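Local coordinates for protein 5-carboxyvanillate decarboxylase (Sphingomonas paucimobilis, PDB 4L6D) that probably removes a carboxylate group from 5-carboxyvanillate to give vanillate, at a manganese site in an amidohydrolase-type barrel, at residues Tyr198-Met209 with Ile223-Ile232; Phe263-Gly273 with Val286-Asp297. All blocks are in the same frame, centred on the assembly; numbering follows the deposited sequence.

Contact 1 of 2, residues Tyr198-Met209 with Ile223-Ile232; sequences YGIETSTNAVRM and IVLGHMGEAI. With VNL (4-hydroxy-3-methoxybenzoate), chain J.
Gly199, whose CA meets Glu230, has its carbonyl O gripped twice by Ser203. The backbone N of Ser203 gives the usual helical bond, and Ser203 OG adds a second at 2.6 Å from Gly199 O, tilted from the carbonyl plane. A chi1 of 61° sets Ser203 OG between its own backbone N and carbonyl carbon, where it can turn back to this carbonyl. The same hydroxyl receives a hydrogen bond from a water that also donates to Glu230 O, 2.8 Å from that oxygen. This water ties the helix to the turn where no direct hydrogen bond crosses.

Glu230 lies across Thr202 and Gly199. Its OE1 packs against Gly199 CA at 3.4 Å. Its CG packs 3.8 Å from Thr202 CG2. The other carboxylate oxygen, OE2, accepts from His227 ND1 at 2.7 Å, almost straight at 176°, on its syn side but well out of the carboxylate plane. The oxygen lies in the imidazole plane, and this fixes the ring's turn. His227 to Ala231 all have positive phi, so the turn winds left-handed.

Beyond it the contact is apolar. Ile232 CD1 meets Ala206 CB at 3.7 Å, and Leu225 CD1 touches the same methyl. Met209 CE and Ile223 CD1 meet tip to tip. At the other end, the Tyr198 ring turns an edge to the bound vanillate.

The 198-209 segment of helix 197-211 packs outside strand 223-225, running nearly antiparallel to it at 155°. The opposite side of the helix meets the second subunit, where Ile200 packs on Ile200 of that chain.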
# COMPACT_ATOMS: atom_id res chain seq x y z
N TYR A 198 -5.87 -6.93 3.52
CA TYR A 198 -5.35 -7.95 2.61
C TYR A 198 -4.19 -7.42 1.75
O TYR A 198 -3.17 -8.08 1.59
CB TYR A 198 -6.46 -8.49 1.70
CG TYR A 198 -7.30 -9.58 2.34
CD1 TYR A 198 -7.23 -9.85 3.71
CD2 TYR A 198 -8.16 -10.34 1.56
CE1 TYR A 198 -8.00 -10.87 4.29
CE2 TYR A 198 -8.94 -11.35 2.12
CZ TYR A 198 -8.85 -11.60 3.48
OH TYR A 198 -9.62 -12.62 4.02
N GLY A 199 -4.35 -6.22 1.20
CA GLY A 199 -3.33 -5.63 0.34
C GLY A 199 -2.08 -5.23 1.08
O GLY A 199 -0.97 -5.41 0.57
N ILE A 200 -2.24 -4.68 2.27
CA ILE A 200 -1.08 -4.28 3.06
C ILE A 200 -0.26 -5.49 3.51
O ILE A 200 0.97 -5.51 3.38
CB ILE A 200 -1.50 -3.45 4.29
CG1 ILE A 200 -2.26 -2.19 3.86
CG2 ILE A 200 -0.27 -3.10 5.11
CD1 ILE A 200 -1.49 -1.31 2.89
N GLU A 201 -0.95 -6.52 4.00
CA GLU A 201 -0.30 -7.76 4.42
C GLU A 201 0.49 -8.42 3.28
O GLU A 201 1.67 -8.75 3.45
CB GLU A 201 -1.38 -8.71 4.97
CG GLU A 201 -1.02 -10.19 4.99
CD GLU A 201 0.10 -10.53 5.96
OE1 GLU A 201 0.37 -9.76 6.91
OE2 GLU A 201 0.72 -11.59 5.73
N THR A 202 -0.16 -8.56 2.12
CA THR A 202 0.41 -9.33 1.02
C THR A 202 1.54 -8.56 0.33
O THR A 202 2.58 -9.14 0.01
CB THR A 202 -0.69 -9.71 0.02
OG1 THR A 202 -1.77 -10.30 0.73
CG2 THR A 202 -0.17 -10.73 -0.99
N SER A 203 1.33 -7.26 0.10
CA SER A 203 2.37 -6.44 -0.52
C SER A 203 3.59 -6.35 0.38
O SER A 203 4.72 -6.40 -0.11
CB SER A 203 1.87 -5.04 -0.87
OG SER A 203 1.43 -4.33 0.27
N THR A 204 3.39 -6.22 1.69
CA THR A 204 4.53 -6.13 2.59
C THR A 204 5.36 -7.42 2.59
O THR A 204 6.58 -7.38 2.59
CB THR A 204 4.10 -5.73 4.01
OG1 THR A 204 3.49 -4.43 3.95
CG2 THR A 204 5.29 -5.68 4.96
N ASN A 205 4.67 -8.56 2.57
CA ASN A 205 5.33 -9.85 2.43
C ASN A 205 6.21 -9.84 1.18
O ASN A 205 7.42 -10.10 1.24
CB ASN A 205 4.26 -10.95 2.34
CG ASN A 205 4.80 -12.35 2.64
OD1 ASN A 205 6.00 -12.58 2.65
ND2 ASN A 205 3.88 -13.28 2.89
N ALA A 206 5.63 -9.48 0.04
CA ALA A 206 6.37 -9.49 -1.21
C ALA A 206 7.55 -8.52 -1.23
O ALA A 206 8.62 -8.83 -1.78
CB ALA A 206 5.44 -9.24 -2.39
N VAL A 207 7.36 -7.33 -0.66
CA VAL A 207 8.47 -6.37 -0.60
C VAL A 207 9.62 -6.91 0.26
O VAL A 207 10.79 -6.77 -0.11
CB VAL A 207 7.98 -4.99 -0.12
CG1 VAL A 207 9.16 -4.07 0.18
CG2 VAL A 207 7.07 -4.38 -1.17
N ARG A 208 9.30 -7.56 1.38
CA ARG A 208 10.32 -8.18 2.21
C ARG A 208 11.06 -9.25 1.41
O ARG A 208 12.28 -9.36 1.49
CB ARG A 208 9.73 -8.82 3.48
CG ARG A 208 9.15 -7.82 4.48
CD ARG A 208 8.55 -8.56 5.69
NE ARG A 208 9.62 -9.23 6.45
CZ ARG A 208 10.21 -8.73 7.52
NH1 ARG A 208 9.81 -7.57 8.03
NH2 ARG A 208 11.21 -9.39 8.10
N MET A 209 10.32 -10.02 0.62
CA MET A 209 10.94 -11.06 -0.20
C MET A 209 11.95 -10.46 -1.17
O MET A 209 13.10 -10.91 -1.26
CB MET A 209 9.89 -11.85 -0.98
CG MET A 209 9.01 -12.74 -0.10
SD MET A 209 7.54 -13.36 -0.95
CE MET A 209 8.22 -14.64 -2.00
N ILE A 223 6.36 -15.71 -9.03
CA ILE A 223 5.37 -15.34 -8.02
C ILE A 223 4.24 -14.58 -8.70
O ILE A 223 4.48 -13.75 -9.58
CB ILE A 223 6.00 -14.42 -6.94
CG1 ILE A 223 7.27 -15.05 -6.35
CG2 ILE A 223 4.97 -14.05 -5.86
CD1 ILE A 223 7.05 -16.36 -5.61
N VAL A 224 3.00 -14.88 -8.31
CA VAL A 224 1.86 -14.17 -8.86
C VAL A 224 1.11 -13.47 -7.73
O VAL A 224 0.88 -14.05 -6.66
CB VAL A 224 0.93 -15.14 -9.63
CG1 VAL A 224 -0.37 -14.44 -10.03
CG2 VAL A 224 1.65 -15.70 -10.88
N LEU A 225 0.78 -12.20 -7.95
CA LEU A 225 0.01 -11.41 -6.98
C LEU A 225 -1.29 -10.90 -7.58
O LEU A 225 -1.29 -10.30 -8.66
CB LEU A 225 0.84 -10.22 -6.51
CG LEU A 225 2.12 -10.52 -5.74
CD1 LEU A 225 2.82 -9.20 -5.43
CD2 LEU A 225 1.83 -11.26 -4.44
N GLY A 226 -2.39 -11.12 -6.87
CA GLY A 226 -3.69 -10.64 -7.29
C GLY A 226 -3.91 -9.17 -6.96
O GLY A 226 -2.99 -8.47 -6.52
N HIS A 227 -5.13 -8.70 -7.19
CA HIS A 227 -5.53 -7.35 -6.80
C HIS A 227 -4.58 -6.31 -7.38
O HIS A 227 -4.08 -5.42 -6.68
CB HIS A 227 -5.67 -7.29 -5.28
CG HIS A 227 -6.34 -8.52 -4.76
ND1 HIS A 227 -5.66 -9.50 -4.07
CD2 HIS A 227 -7.59 -9.01 -4.99
CE1 HIS A 227 -6.48 -10.52 -3.86
NE2 HIS A 227 -7.65 -10.25 -4.40
N MET A 228 -4.38 -6.46 -8.69
CA MET A 228 -3.49 -5.60 -9.48
C MET A 228 -2.11 -5.51 -8.83
O MET A 228 -1.53 -4.43 -8.71
CB MET A 228 -4.13 -4.22 -9.71
CG MET A 228 -3.74 -3.58 -11.05
SD MET A 228 -4.21 -4.52 -12.53
CE MET A 228 -5.95 -4.14 -12.60
N GLY A 229 -1.60 -6.66 -8.43
CA GLY A 229 -0.27 -6.77 -7.87
C GLY A 229 -0.15 -6.21 -6.47
O GLY A 229 0.96 -5.87 -6.04
N GLU A 230 -1.27 -6.14 -5.75
CA GLU A 230 -1.31 -5.59 -4.39
C GLU A 230 -0.66 -4.21 -4.35
O GLU A 230 -0.03 -3.83 -3.36
CB GLU A 230 -0.69 -6.55 -3.36
CG GLU A 230 -1.19 -8.00 -3.46
CD GLU A 230 -2.65 -8.17 -3.08
OE1 GLU A 230 -3.30 -7.19 -2.68
OE2 GLU A 230 -3.14 -9.32 -3.19
N ALA A 231 -0.85 -3.48 -5.45
CA ALA A 231 -0.37 -2.10 -5.66
C ALA A 231 1.14 -1.93 -5.79
O ALA A 231 1.60 -0.81 -6.02
CB ALA A 231 -0.94 -1.11 -4.62
N ILE A 232 1.90 -3.01 -5.67
CA ILE A 232 3.34 -2.89 -5.91
C ILE A 232 3.69 -2.25 -7.28
O ILE A 232 4.63 -1.45 -7.36
CB ILE A 232 4.09 -4.21 -5.64
CG1 ILE A 232 3.98 -4.56 -4.15
CG2 ILE A 232 5.54 -4.10 -6.07
CD1 ILE A 232 4.38 -5.98 -3.83
C1 VNL J . -12.85 -12.33 0.68
CO1 VNL J . -12.58 -11.84 -0.61
CO2 VNL J . -12.19 -13.46 1.18
CM1 VNL J . -11.64 -12.49 -1.43
CM2 VNL J . -11.23 -14.11 0.40
OM VNL J . -10.53 -15.22 0.80
CZ VNL J . -10.95 -13.61 -0.95
CC VNL J . -13.90 -11.65 1.52
CV VNL J . -10.74 -15.76 2.12
O1 VNL J . -14.71 -10.84 1.00
O2 VNL J . -13.99 -11.96 2.73
O3 VNL J . -10.28 -14.47 -1.77
O HOH W 1 0.76 -2.06 -1.34

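Contact 2 of 2, residues Phe263-Gly273 with Val286-Asp297; sequences FRRNFAITTSG and VLGPENVMWAID. With MN (manganese (II) ion), chain I; VNL (4-hydroxy-3-methoxybenzoate), chain J; VNL (4-hydroxy-3-methoxybenzoate), chain L.
Arg264 runs extended from CG to NE (chi2 -175°, chi3 -156°), which carries its guanidinium past Leu287 to the carbonyl of Val286. There Arg264 NE donates to Val286 O at 2.8 Å, with the oxygen in the guanidinium plane. Arg264 NH2 donates to a water that donates to O1 of a vanillate. A leucine in its place would probably leave Val286 O without its charged donor and the water without the N-H it accepts.

Asn291 ND2 meets Arg264 O at 3.1 Å, on a lone pair in the carbonyl plane. Further along, strands 267-270 and 292-293 pair in parallel: Ile269 N bonds to Asn291 O, Met293 N to Ile269 O and Thr271 N to Met293 O. Leu287 divides its two methyls between neighbours, CD2 at 3.6 Å from the ring edge at Phe263 CD2 and CD1 at 3.7 Å from Ile269 CD1.

Asp297 OD1 binds manganese at 2.1 Å, with Glu8 and His174, and His227 is hydrogen-bonded to Asp297 OD2. Both carboxylate oxygens are thus held, and the metal also binds O3 of a second vanillate. Arg264, by contrast, reaches its vanillate carboxylate through a water; its charge probably helps to hold that carboxylate.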
# COMPACT_ATOMS: atom_id res chain seq x y z
N PHE A 263 10.63 -7.32 -9.71
CA PHE A 263 9.19 -7.41 -9.85
C PHE A 263 8.82 -7.79 -11.28
O PHE A 263 7.98 -8.66 -11.49
CB PHE A 263 8.47 -6.12 -9.41
CG PHE A 263 7.01 -6.34 -9.19
CD1 PHE A 263 6.56 -6.91 -8.01
CD2 PHE A 263 6.09 -6.07 -10.18
CE1 PHE A 263 5.21 -7.16 -7.80
CE2 PHE A 263 4.73 -6.31 -9.99
CZ PHE A 263 4.29 -6.86 -8.79
N ARG A 264 9.49 -7.20 -12.27
CA ARG A 264 9.16 -7.54 -13.65
C ARG A 264 9.70 -8.92 -14.06
O ARG A 264 9.06 -9.61 -14.85
CB ARG A 264 9.67 -6.46 -14.62
CG ARG A 264 8.99 -5.11 -14.47
CD ARG A 264 9.46 -4.11 -15.54
NE ARG A 264 9.27 -2.73 -15.10
CZ ARG A 264 10.17 -2.03 -14.41
NH1 ARG A 264 11.35 -2.56 -14.11
NH2 ARG A 264 9.90 -0.78 -14.05
N ARG A 265 10.85 -9.32 -13.53
CA ARG A 265 11.45 -10.60 -13.91
C ARG A 265 10.74 -11.77 -13.25
O ARG A 265 10.45 -12.79 -13.90
CB ARG A 265 12.94 -10.64 -13.54
CG ARG A 265 13.68 -11.86 -14.09
CD ARG A 265 15.13 -11.94 -13.59
NE ARG A 265 15.17 -12.24 -12.16
CZ ARG A 265 16.27 -12.48 -11.46
NH1 ARG A 265 17.46 -12.47 -12.04
NH2 ARG A 265 16.16 -12.75 -10.16
N ASN A 266 10.49 -11.64 -11.95
CA ASN A 266 10.01 -12.75 -11.13
C ASN A 266 8.54 -12.76 -10.78
O ASN A 266 8.04 -13.77 -10.26
CB ASN A 266 10.83 -12.83 -9.83
CG ASN A 266 12.28 -13.20 -10.08
OD1 ASN A 266 13.16 -12.33 -10.13
ND2 ASN A 266 12.53 -14.49 -10.25
N PHE A 267 7.83 -11.66 -11.05
CA PHE A 267 6.41 -11.59 -10.71
C PHE A 267 5.53 -11.39 -11.93
O PHE A 267 5.96 -10.84 -12.94
CB PHE A 267 6.12 -10.43 -9.75
CG PHE A 267 6.69 -10.60 -8.36
CD1 PHE A 267 8.05 -10.52 -8.15
CD2 PHE A 267 5.85 -10.75 -7.28
CE1 PHE A 267 8.57 -10.64 -6.86
CE2 PHE A 267 6.36 -10.86 -5.99
CZ PHE A 267 7.72 -10.82 -5.78
N ALA A 268 4.28 -11.83 -11.78
CA ALA A 268 3.20 -11.42 -12.66
C ALA A 268 2.02 -11.09 -11.75
O ALA A 268 2.03 -11.45 -10.56
CB ALA A 268 2.82 -12.54 -13.66
N ILE A 269 1.02 -10.41 -12.29
CA ILE A 269 -0.10 -9.95 -11.49
C ILE A 269 -1.43 -10.37 -12.10
O ILE A 269 -1.49 -10.72 -13.28
CB ILE A 269 -0.10 -8.40 -11.28
CG1 ILE A 269 -0.45 -7.65 -12.57
CG2 ILE A 269 1.26 -7.94 -10.78
CD1 ILE A 269 -0.78 -6.18 -12.32
N THR A 270 -2.48 -10.34 -11.28
CA THR A 270 -3.83 -10.51 -11.79
C THR A 270 -4.71 -9.33 -11.41
O THR A 270 -4.37 -8.55 -10.52
CB THR A 270 -4.52 -11.81 -11.34
OG1 THR A 270 -5.19 -11.60 -10.09
CG2 THR A 270 -3.52 -12.98 -11.23
N THR A 271 -5.85 -9.24 -12.09
CA THR A 271 -6.78 -8.13 -11.90
C THR A 271 -7.89 -8.42 -10.89
O THR A 271 -8.85 -7.67 -10.83
CB THR A 271 -7.46 -7.77 -13.24
OG1 THR A 271 -8.28 -8.86 -13.66
CG2 THR A 271 -6.41 -7.47 -14.32
N SER A 272 -7.77 -9.51 -10.12
CA SER A 272 -8.83 -9.85 -9.16
C SER A 272 -9.21 -8.66 -8.30
O SER A 272 -8.35 -8.00 -7.72
CB SER A 272 -8.39 -11.00 -8.26
OG SER A 272 -7.12 -10.71 -7.68
N GLY A 273 -10.49 -8.36 -8.22
CA GLY A 273 -10.94 -7.29 -7.34
C GLY A 273 -10.55 -5.87 -7.71
O GLY A 273 -10.77 -4.96 -6.92
N VAL A 286 3.71 -0.42 -17.24
CA VAL A 286 4.92 -0.53 -16.41
C VAL A 286 5.44 -1.96 -16.27
O VAL A 286 6.63 -2.14 -15.99
CB VAL A 286 4.76 0.13 -15.02
CG1 VAL A 286 4.34 1.59 -15.17
CG2 VAL A 286 3.78 -0.64 -14.14
N LEU A 287 4.58 -2.96 -16.44
CA LEU A 287 5.02 -4.36 -16.31
C LEU A 287 5.19 -5.08 -17.64
O LEU A 287 5.92 -6.08 -17.71
CB LEU A 287 4.03 -5.17 -15.47
CG LEU A 287 3.66 -4.61 -14.10
CD1 LEU A 287 2.65 -5.54 -13.45
CD2 LEU A 287 4.90 -4.44 -13.19
N GLY A 288 4.54 -4.58 -18.68
CA GLY A 288 4.49 -5.29 -19.94
C GLY A 288 3.22 -6.12 -20.01
O GLY A 288 2.76 -6.64 -18.99
N PRO A 289 2.64 -6.25 -21.21
CA PRO A 289 1.38 -7.00 -21.36
C PRO A 289 1.49 -8.49 -21.02
O PRO A 289 0.47 -9.09 -20.71
CB PRO A 289 1.03 -6.79 -22.84
CG PRO A 289 2.36 -6.48 -23.51
CD PRO A 289 3.10 -5.68 -22.48
N GLU A 290 2.69 -9.07 -21.05
CA GLU A 290 2.86 -10.49 -20.70
C GLU A 290 2.71 -10.75 -19.20
O GLU A 290 2.59 -11.90 -18.80
CB GLU A 290 4.23 -10.99 -21.17
CG GLU A 290 4.37 -11.11 -22.66
CD GLU A 290 5.82 -11.29 -23.06
OE1 GLU A 290 6.62 -10.34 -22.88
OE2 GLU A 290 6.17 -12.39 -23.54
N ASN A 291 2.70 -9.70 -18.38
CA ASN A 291 2.74 -9.88 -16.93
C ASN A 291 1.42 -9.59 -16.21
O ASN A 291 1.38 -9.52 -14.99
CB ASN A 291 3.83 -9.01 -16.31
CG ASN A 291 5.19 -9.69 -16.30
OD1 ASN A 291 5.31 -10.88 -16.59
ND2 ASN A 291 6.22 -8.95 -15.92
N VAL A 292 0.34 -9.43 -16.98
CA VAL A 292 -0.97 -9.15 -16.39
C VAL A 292 -1.99 -10.20 -16.81
O VAL A 292 -2.18 -10.44 -17.99
CB VAL A 292 -1.48 -7.76 -16.81
CG1 VAL A 292 -2.79 -7.44 -16.07
CG2 VAL A 292 -0.42 -6.69 -16.53
N MET A 293 -2.66 -10.79 -15.82
CA MET A 293 -3.68 -11.81 -16.06
C MET A 293 -5.02 -11.39 -15.50
O MET A 293 -5.10 -10.67 -14.51
CB MET A 293 -3.27 -13.12 -15.40
CG MET A 293 -2.08 -13.76 -16.07
SD MET A 293 -1.49 -15.23 -15.20
CE MET A 293 -0.62 -14.52 -13.81
N TRP A 294 -6.09 -11.87 -16.13
CA TRP A 294 -7.43 -11.61 -15.64
C TRP A 294 -7.84 -12.60 -14.55
O TRP A 294 -7.39 -13.76 -14.53
CB TRP A 294 -8.39 -11.66 -16.83
CG TRP A 294 -9.83 -11.49 -16.49
CD1 TRP A 294 -10.46 -10.33 -16.11
CD2 TRP A 294 -10.83 -12.51 -16.50
NE1 TRP A 294 -11.80 -10.58 -15.88
CE2 TRP A 294 -12.05 -11.91 -16.12
CE3 TRP A 294 -10.82 -13.88 -16.81
CZ2 TRP A 294 -13.24 -12.63 -16.03
CZ3 TRP A 294 -11.99 -14.59 -16.72
CH2 TRP A 294 -13.19 -13.96 -16.34
N ALA A 295 -8.70 -12.15 -13.63
CA ALA A 295 -9.27 -13.01 -12.60
C ALA A 295 -10.62 -12.46 -12.17
O ALA A 295 -10.96 -11.33 -12.52
CB ALA A 295 -8.34 -13.12 -11.39
N ILE A 296 -11.38 -13.24 -11.41
CA ILE A 296 -12.68 -12.81 -10.91
C ILE A 296 -12.67 -12.62 -9.39
O ILE A 296 -13.28 -11.68 -8.88
CB ILE A 296 -13.80 -13.80 -11.28
CG1 ILE A 296 -13.88 -14.00 -12.79
CG2 ILE A 296 -15.14 -13.33 -10.70
CD1 ILE A 296 -14.67 -15.24 -13.18
N ASP A 297 -11.97 -13.51 -8.69
CA ASP A 297 -12.10 -13.65 -7.23
C ASP A 297 -13.47 -14.23 -6.84
O ASP A 297 -14.03 -13.86 -5.80
CB ASP A 297 -11.82 -12.33 -6.49
CG ASP A 297 -10.87 -12.51 -5.32
OD1 ASP A 297 -10.72 -13.65 -4.83
OD2 ASP A 297 -10.27 -11.50 -4.89
MN MN I . -9.22 -14.30 -3.52
C1 VNL J . -12.85 -12.33 0.68
CO1 VNL J . -12.58 -11.84 -0.61
CO2 VNL J . -12.19 -13.46 1.18
CM1 VNL J . -11.64 -12.49 -1.43
CM2 VNL J . -11.23 -14.11 0.40
OM VNL J . -10.53 -15.22 0.80
CZ VNL J . -10.95 -13.61 -0.95
CC VNL J . -13.90 -11.65 1.52
CV VNL J . -10.74 -15.76 2.12
O1 VNL J . -14.71 -10.84 1.00
O2 VNL J . -13.99 -11.96 2.73
O3 VNL J . -10.28 -14.47 -1.77
C1 VNL L . 9.87 3.35 -13.35
CO1 VNL L . 9.89 2.48 -12.24
CO2 VNL L . 11.07 3.85 -13.92
CM1 VNL L . 11.10 2.09 -11.66
CM2 VNL L . 12.29 3.47 -13.36
OM VNL L . 13.51 3.89 -13.82
CZ VNL L . 12.31 2.57 -12.20
CC VNL L . 8.56 3.76 -13.95
CV VNL L . 13.60 4.75 -14.97
O1 VNL L . 7.61 2.92 -14.03
O2 VNL L . 8.46 4.94 -14.37
O3 VNL L . 13.54 2.33 -11.64
O HOH W 2 8.18 0.83 -15.49
O HOH W 3 -10.93 -8.56 -12.88
O HOH W 4 -12.53 -9.19 -9.94
O HOH W 5 -9.63 -16.28 -4.37

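In the fold
The centres of contact 1 and contact 2 lie about 11 Å apart. They follow in series along the chain, contact 1 first. They share the parallel sheet, in which strand 223-225 of contact 1 lies beside strand 267-270 of contact 2. Backbone pairs probably join them at each end, Ile223 N to Asn266 O and Met228 N to Thr270 O. Contact 1 sets an outer helix against the sixth strand; contact 2 belongs to the beta-alpha-beta unit of strands seven and eight. Trp294 and Ala295 then touch strand 5-11, consistent with a closed TIM barrel. Tyr198 and Asp297 both line the vanillate pocket, and Asp297 binds manganese, so the contacts meet at the active site.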